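Local coordinates for SIRV1 hypothetical protein ORF119 (Sulfolobus islandicus rudivirus 1 variant xx, PDB 2X3G), which is of unknown function, a small viral protein with an antiparallel sheet packed against helices, found as an assembly of two copies, at residues K32-R35 and K36-Y40; Y40-N43 and H44-S48. One frame throughout, in Å; residues are numbered along the deposited sequence.

In the fold
Both contacts lie on one helix, residues 30-44, which packs through one flank against the four-stranded antiparallel sheet, and their centres are about 11 Å apart. Contact 1 (K32-R35 with K36-Y40) is the regular body of that helix; contact 2 (Y40-N43 with H44-S48) is its C-terminal end and the turn that leads into strand 49-55, outermost in the sheet of this chain. Y40 belongs to both: its N-H closes a helical turn in contact 1 and its carbonyl accepts from H44 N in the last turn. In contact 1, R38 bonds to strand 49-55 and to S119 of the second subunit, whereas no other chain of the assembly touches contact 2.

Contact 1: residues K32-R35 and K36-Y40; sequences KIFR and KFRSY
With CG anti to the backbone N (chi1 171°) and a bend at chi3 (66°), R35 swings its guanidinium across the K36 side chain, R35 NH1 lying 4.0 Å from K36 CG. S39 has chi1 -68°, which sets OG beside its own N and 3.2 Å from R35 O. A single water joins the two side chains: it accepts from R35 NH1 at 2.9 Å, at the edge of the guanidinium and in its plane, and lies 2.6 Å from S39 OG. Serine suits this place because its short hydroxyl stays close to the preceding turn's carbonyl. The backbone is regular alpha helix: K36 N bonds to K32 O at 2.9 Å, then F37 to I33, R38 to F34 and S39 to R35. The helix is amphipathic. F37 turns its ring onto I67 and V69 of the sheet and V80 of helix 77-82, while F34 meets Y65 edge-to-face. R38 reaches past F34, whose CB lies 4.0 Å from R38 NH1; NH2 bonds to V50 O and S52 OG, and NE to S119 OG of the second subunit. K32 NZ and K36 NZ are 5.5 Å apart, close enough that their like charges probably repel, with R35 NH2 similarly distant from K36 NZ.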
ATOM      1  N   LYS A  32     -10.885   3.567 -15.159  1.00 39.95           N
ATOM      2  CA  LYS A  32     -11.922   4.314 -15.873  1.00 39.64           C
ATOM      3  C   LYS A  32     -12.761   5.151 -14.912  1.00 37.05           C
ATOM      4  O   LYS A  32     -13.089   6.303 -15.209  1.00 35.48           O
ATOM      5  CB  LYS A  32     -12.820   3.355 -16.649  1.00 41.69           C
ATOM      6  CG  LYS A  32     -13.603   4.004 -17.787  1.00 42.99           C
ATOM      7  CD  LYS A  32     -14.174   2.951 -18.734  1.00 45.70           C
ATOM      8  CE  LYS A  32     -14.263   3.464 -20.172  1.00 48.06           C
ATOM      9  NZ  LYS A  32     -14.503   2.365 -21.151  1.00 50.64           N
ATOM     10  N   ILE A  33     -13.095   4.561 -13.762  1.00 35.77           N
ATOM     11  CA  ILE A  33     -13.865   5.237 -12.712  1.00 33.74           C
ATOM     12  C   ILE A  33     -13.149   6.478 -12.233  1.00 31.06           C
ATOM     13  O   ILE A  33     -13.711   7.566 -12.249  1.00 29.54           O
ATOM     14  CB  ILE A  33     -14.107   4.308 -11.480  1.00 33.79           C
ATOM     15  CG1 ILE A  33     -15.030   3.144 -11.851  1.00 35.76           C
ATOM     16  CG2 ILE A  33     -14.715   5.077 -10.329  1.00 31.55           C
ATOM     17  CD1 ILE A  33     -14.721   1.876 -11.083  1.00 36.75           C
ATOM     18  N   PHE A  34     -11.914   6.306 -11.777  1.00 30.22           N
ATOM     19  CA  PHE A  34     -11.130   7.422 -11.255  1.00 28.34           C
ATOM     20  C   PHE A  34     -10.884   8.481 -12.337  1.00 27.87           C
ATOM     21  O   PHE A  34     -10.996   9.673 -12.072  1.00 26.85           O
ATOM     22  CB  PHE A  34      -9.784   6.934 -10.697  1.00 28.48           C
ATOM     23  CG  PHE A  34      -9.849   6.323  -9.308  1.00 28.37           C
ATOM     24  CD1 PHE A  34     -11.056   6.116  -8.638  1.00 28.99           C
ATOM     25  CD2 PHE A  34      -8.681   5.907  -8.687  1.00 28.67           C
ATOM     26  CE1 PHE A  34     -11.076   5.547  -7.367  1.00 28.01           C
ATOM     27  CE2 PHE A  34      -8.705   5.328  -7.406  1.00 27.98           C
ATOM     28  CZ  PHE A  34      -9.897   5.150  -6.754  1.00 27.30           C
ATOM     29  N   ARG A  35     -10.525   8.046 -13.538  1.00 29.51           N
ATOM     30  CA  ARG A  35     -10.313   8.976 -14.647  1.00 29.67           C
ATOM     31  C   ARG A  35     -11.554   9.814 -14.944  1.00 28.32           C
ATOM     32  O   ARG A  35     -11.484  11.041 -15.014  1.00 27.27           O
ATOM     33  CB  ARG A  35      -9.886   8.231 -15.906  1.00 31.60           C
ATOM     34  CG  ARG A  35      -9.868   9.117 -17.139  1.00 33.89           C
ATOM     35  CD  ARG A  35      -9.280   8.413 -18.328  1.00 35.99           C
ATOM     36  NE  ARG A  35     -10.080   7.273 -18.795  1.00 38.65           N
ATOM     37  CZ  ARG A  35     -11.237   7.368 -19.454  1.00 39.40           C
ATOM     38  NH1 ARG A  35     -11.791   8.547 -19.722  1.00 39.14           N
ATOM     39  NH2 ARG A  35     -11.852   6.266 -19.845  1.00 41.02           N
ATOM     40  N   LYS A  36     -12.689   9.152 -15.117  1.00 28.25           N
ATOM     41  CA  LYS A  36     -13.927   9.862 -15.415  1.00 27.97           C
ATOM     42  C   LYS A  36     -14.376  10.747 -14.260  1.00 25.29           C
ATOM     43  O   LYS A  36     -14.930  11.830 -14.478  1.00 24.74           O
ATOM     44  CB  LYS A  36     -15.044   8.890 -15.789  1.00 29.36           C
ATOM     45  CG  LYS A  36     -14.956   8.382 -17.219  1.00 32.04           C
ATOM     46  CD  LYS A  36     -16.255   7.752 -17.661  1.00 34.05           C
ATOM     47  CE  LYS A  36     -16.421   7.852 -19.171  1.00 37.79           C
ATOM     48  NZ  LYS A  36     -17.334   6.817 -19.710  1.00 39.75           N
ATOM     49  N   PHE A  37     -14.147  10.290 -13.031  1.00 23.81           N
ATOM     50  CA  PHE A  37     -14.385  11.128 -11.865  1.00 21.63           C
ATOM     51  C   PHE A  37     -13.475  12.356 -11.913  1.00 20.68           C
ATOM     52  O   PHE A  37     -13.912  13.468 -11.658  1.00 19.81           O
ATOM     53  CB  PHE A  37     -14.170  10.348 -10.559  1.00 21.53           C
ATOM     54  CG  PHE A  37     -14.474  11.143  -9.332  1.00 19.80           C
ATOM     55  CD1 PHE A  37     -15.776  11.255  -8.862  1.00 21.95           C
ATOM     56  CD2 PHE A  37     -13.467  11.791  -8.640  1.00 20.30           C
ATOM     57  CE1 PHE A  37     -16.052  12.013  -7.735  1.00 21.08           C
ATOM     58  CE2 PHE A  37     -13.755  12.549  -7.539  1.00 18.52           C
ATOM     59  CZ  PHE A  37     -15.030  12.659  -7.085  1.00 19.58           C
ATOM     60  N   ARG A  38     -12.202  12.159 -12.218  1.00 20.28           N
ATOM     61  CA  ARG A  38     -11.268  13.282 -12.251  1.00 20.05           C
ATOM     62  C   ARG A  38     -11.674  14.291 -13.309  1.00 20.86           C
ATOM     63  O   ARG A  38     -11.539  15.512 -13.098  1.00 21.33           O
ATOM     64  CB  ARG A  38      -9.835  12.809 -12.523  1.00 20.59           C
ATOM     65  CG  ARG A  38      -9.065  12.475 -11.258  1.00 19.77           C
ATOM     66  CD  ARG A  38      -7.582  12.217 -11.553  1.00 21.11           C
ATOM     67  NE  ARG A  38      -6.848  12.183 -10.278  1.00 20.78           N
ATOM     68  CZ  ARG A  38      -6.711  11.103  -9.523  1.00 22.88           C
ATOM     69  NH1 ARG A  38      -7.238   9.940  -9.898  1.00 25.08           N
ATOM     70  NH2 ARG A  38      -6.064  11.196  -8.367  1.00 21.72           N
ATOM     71  N   SER A  39     -12.157  13.773 -14.433  1.00 21.97           N
ATOM     72  CA  SER A  39     -12.615  14.604 -15.556  1.00 23.37           C
ATOM     73  C   SER A  39     -13.871  15.433 -15.203  1.00 22.49           C
ATOM     74  O   SER A  39     -13.960  16.609 -15.539  1.00 21.53           O
ATOM     75  CB  SER A  39     -12.837  13.745 -16.786  1.00 25.34           C
ATOM     76  OG  SER A  39     -11.594  13.226 -17.283  1.00 25.74           O
ATOM     77  N   TYR A  40     -14.818  14.807 -14.520  1.00 22.53           N
ATOM     78  CA  TYR A  40     -15.948  15.518 -13.931  1.00 22.82           C
ATOM     79  C   TYR A  40     -15.489  16.649 -12.987  1.00 20.95           C
ATOM     80  O   TYR A  40     -15.952  17.773 -13.079  1.00 20.70           O
ATOM     81  CB  TYR A  40     -16.891  14.516 -13.240  1.00 23.94           C
ATOM     82  CG  TYR A  40     -17.587  15.032 -12.022  1.00 24.89           C
ATOM     83  CD1 TYR A  40     -17.255  14.541 -10.759  1.00 26.03           C
ATOM     84  CD2 TYR A  40     -18.570  16.009 -12.114  1.00 28.05           C
ATOM     85  CE1 TYR A  40     -17.880  15.006  -9.620  1.00 26.51           C
ATOM     86  CE2 TYR A  40     -19.191  16.502 -10.965  1.00 27.02           C
ATOM     87  CZ  TYR A  40     -18.825  15.994  -9.717  1.00 25.36           C
ATOM     88  OH  TYR A  40     -19.428  16.435  -8.551  1.00 26.14           O
TER
HETATM   89  O   HOH W   1     -11.407  11.354 -19.052  1.00 36.91           O

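Contact 2: residues Y40-N43 and H44-S48; sequences YIYN and HDKNS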
ATOM      1  N   TYR A  40     -14.818  14.807 -14.520  1.00 22.53           N
ATOM      2  CA  TYR A  40     -15.948  15.518 -13.931  1.00 22.82           C
ATOM      3  C   TYR A  40     -15.489  16.649 -12.987  1.00 20.95           C
ATOM      4  O   TYR A  40     -15.952  17.773 -13.079  1.00 20.70           O
ATOM      5  CB  TYR A  40     -16.891  14.516 -13.240  1.00 23.94           C
ATOM      6  CG  TYR A  40     -17.587  15.032 -12.022  1.00 24.89           C
ATOM      7  CD1 TYR A  40     -17.255  14.541 -10.759  1.00 26.03           C
ATOM      8  CD2 TYR A  40     -18.570  16.009 -12.114  1.00 28.05           C
ATOM      9  CE1 TYR A  40     -17.880  15.006  -9.620  1.00 26.51           C
ATOM     10  CE2 TYR A  40     -19.191  16.502 -10.965  1.00 27.02           C
ATOM     11  CZ  TYR A  40     -18.825  15.994  -9.717  1.00 25.36           C
ATOM     12  OH  TYR A  40     -19.428  16.435  -8.551  1.00 26.14           O
ATOM     13  N   ILE A  41     -14.566  16.363 -12.083  1.00 19.98           N
ATOM     14  CA  ILE A  41     -14.071  17.389 -11.158  1.00 19.49           C
ATOM     15  C   ILE A  41     -13.303  18.498 -11.904  1.00 20.03           C
ATOM     16  O   ILE A  41     -13.459  19.701 -11.619  1.00 19.04           O
ATOM     17  CB  ILE A  41     -13.186  16.759 -10.053  1.00 17.81           C
ATOM     18  CG1 ILE A  41     -14.027  15.827  -9.149  1.00 19.44           C
ATOM     19  CG2 ILE A  41     -12.467  17.838  -9.236  1.00 18.05           C
ATOM     20  CD1 ILE A  41     -15.060  16.516  -8.289  1.00 17.39           C
ATOM     21  N   TYR A  42     -12.499  18.093 -12.877  1.00 21.80           N
ATOM     22  CA  TYR A  42     -11.848  19.059 -13.769  1.00 23.39           C
ATOM     23  C   TYR A  42     -12.834  19.993 -14.473  1.00 24.23           C
ATOM     24  O   TYR A  42     -12.598  21.194 -14.530  1.00 24.54           O
ATOM     25  CB  TYR A  42     -10.995  18.357 -14.815  1.00 25.21           C
ATOM     26  CG  TYR A  42     -10.234  19.335 -15.663  1.00 27.53           C
ATOM     27  CD1 TYR A  42      -9.042  19.888 -15.226  1.00 28.06           C
ATOM     28  CD2 TYR A  42     -10.716  19.714 -16.901  1.00 29.82           C
ATOM     29  CE1 TYR A  42      -8.340  20.794 -16.024  1.00 29.19           C
ATOM     30  CE2 TYR A  42     -10.035  20.612 -17.693  1.00 32.73           C
ATOM     31  CZ  TYR A  42      -8.856  21.154 -17.245  1.00 30.16           C
ATOM     32  OH  TYR A  42      -8.197  22.046 -18.056  1.00 33.51           O
ATOM     33  N   ASN A  43     -13.934  19.453 -14.990  1.00 25.21           N
ATOM     34  CA  ASN A  43     -14.964  20.280 -15.615  1.00 26.89           C
ATOM     35  C   ASN A  43     -15.695  21.169 -14.589  1.00 25.98           C
ATOM     36  O   ASN A  43     -16.106  22.282 -14.909  1.00 27.02           O
ATOM     37  CB  ASN A  43     -15.941  19.416 -16.428  1.00 27.80           C
ATOM     38  CG  ASN A  43     -15.314  18.864 -17.707  1.00 32.01           C
ATOM     39  OD1 ASN A  43     -14.222  19.273 -18.107  1.00 35.19           O
ATOM     40  ND2 ASN A  43     -16.030  17.962 -18.384  1.00 37.38           N
ATOM     41  N   HIS A  44     -15.809  20.679 -13.359  1.00 24.43           N
ATOM     42  CA  HIS A  44     -16.411  21.416 -12.235  1.00 23.50           C
ATOM     43  C   HIS A  44     -15.543  22.641 -11.871  1.00 23.32           C
ATOM     44  O   HIS A  44     -16.059  23.746 -11.634  1.00 23.82           O
ATOM     45  CB  HIS A  44     -16.586  20.441 -11.056  1.00 22.63           C
ATOM     46  CG  HIS A  44     -16.730  21.097  -9.715  1.00 20.41           C
ATOM     47  ND1 HIS A  44     -17.932  21.595  -9.252  1.00 22.80           N
ATOM     48  CD2 HIS A  44     -15.829  21.305  -8.723  1.00 21.53           C
ATOM     49  CE1 HIS A  44     -17.755  22.103  -8.044  1.00 22.26           C
ATOM     50  NE2 HIS A  44     -16.489  21.934  -7.698  1.00 21.60           N
ATOM     51  N   ASP A  45     -14.225  22.447 -11.878  1.00 22.60           N
ATOM     52  CA  ASP A  45     -13.259  23.464 -11.485  1.00 22.58           C
ATOM     53  C   ASP A  45     -11.926  23.124 -12.134  1.00 23.14           C
ATOM     54  O   ASP A  45     -11.284  22.167 -11.736  1.00 23.48           O
ATOM     55  CB  ASP A  45     -13.135  23.440  -9.957  1.00 21.42           C
ATOM     56  CG  ASP A  45     -12.045  24.348  -9.406  1.00 20.62           C
ATOM     57  OD1 ASP A  45     -11.374  25.106 -10.151  1.00 21.98           O
ATOM     58  OD2 ASP A  45     -11.871  24.290  -8.175  1.00 20.13           O
ATOM     59  N   LYS A  46     -11.493  23.909 -13.113  1.00 24.84           N
ATOM     60  CA  LYS A  46     -10.269  23.556 -13.857  1.00 25.56           C
ATOM     61  C   LYS A  46      -8.989  23.677 -13.016  1.00 24.38           C
ATOM     62  O   LYS A  46      -7.942  23.155 -13.408  1.00 25.69           O
ATOM     63  CB  LYS A  46     -10.138  24.386 -15.125  1.00 28.01           C
ATOM     64  CG  LYS A  46     -11.312  24.199 -16.098  1.00 30.98           C
ATOM     65  CD  LYS A  46     -10.888  24.286 -17.531  1.00 36.04           C
ATOM     66  CE  LYS A  46     -12.065  24.088 -18.465  1.00 37.13           C
ATOM     67  NZ  LYS A  46     -11.608  23.576 -19.784  1.00 42.17           N
ATOM     68  N   ASN A  47      -9.062  24.381 -11.888  1.00 23.19           N
ATOM     69  CA  ASN A  47      -7.937  24.483 -10.931  1.00 22.03           C
ATOM     70  C   ASN A  47      -7.884  23.395  -9.863  1.00 20.07           C
ATOM     71  O   ASN A  47      -6.963  23.380  -9.026  1.00 19.31           O
ATOM     72  CB  ASN A  47      -7.986  25.826 -10.196  1.00 22.50           C
ATOM     73  CG  ASN A  47      -7.854  27.008 -11.119  1.00 26.16           C
ATOM     74  OD1 ASN A  47      -7.060  26.992 -12.070  1.00 29.79           O
ATOM     75  ND2 ASN A  47      -8.625  28.059 -10.841  1.00 28.54           N
ATOM     76  N   SER A  48      -8.869  22.504  -9.857  1.00 19.13           N
ATOM     77  CA  SER A  48      -9.018  21.509  -8.811  1.00 17.95           C
ATOM     78  C   SER A  48      -7.892  20.497  -8.843  1.00 17.45           C
ATOM     79  O   SER A  48      -7.222  20.337  -9.879  1.00 17.67           O
ATOM     80  CB  SER A  48     -10.356  20.774  -8.955  1.00 17.55           C
ATOM     81  OG  SER A  48     -10.501  20.236 -10.259  1.00 17.47           O
TER
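K46 lies across the ring of Y42, and its side chain can be followed from CB outward. CB is 4.1 Å from Y42 CZ; CG lies 3.6 Å from Y42 O; a bend at chi2 (-146°) then carries CD to 3.5 Å from Y42 OH. CE and NZ continue outward, K46 NZ ending 4.0 Å from Y42 CE2. The backbone joins in, for K46 CA sits over one face of the ring, 22° off its normal, in a CH-pi contact. A long aliphatic chain with a charged end suits this exposed place: its methylenes cross over the tyrosine ring to the hydroxyl end while the ammonium stays at the surface.

Just before, the helix ends at H44. H44 N bonds to Y40 O and D45 N to I41 O. D45 to S48 form a type I turn, within which D45 OD1 accepts from N47 N at 3.0 Å, an Asx turn. D45 O takes both S48 N and S48 OG, the latter at 2.6 Å, and I41 CG2 packs against that hydroxyl. Aspartate suits its place because one oxygen of its short carboxylate serves its own turn while OD2 takes T71 OG1 and N72 N; the histidine ring carries its NE2 N-H far enough to reach K73 O. With both carboxylate oxygens of D45 engaged by donors, its negative charge is probably stabilised and its rotation restricted.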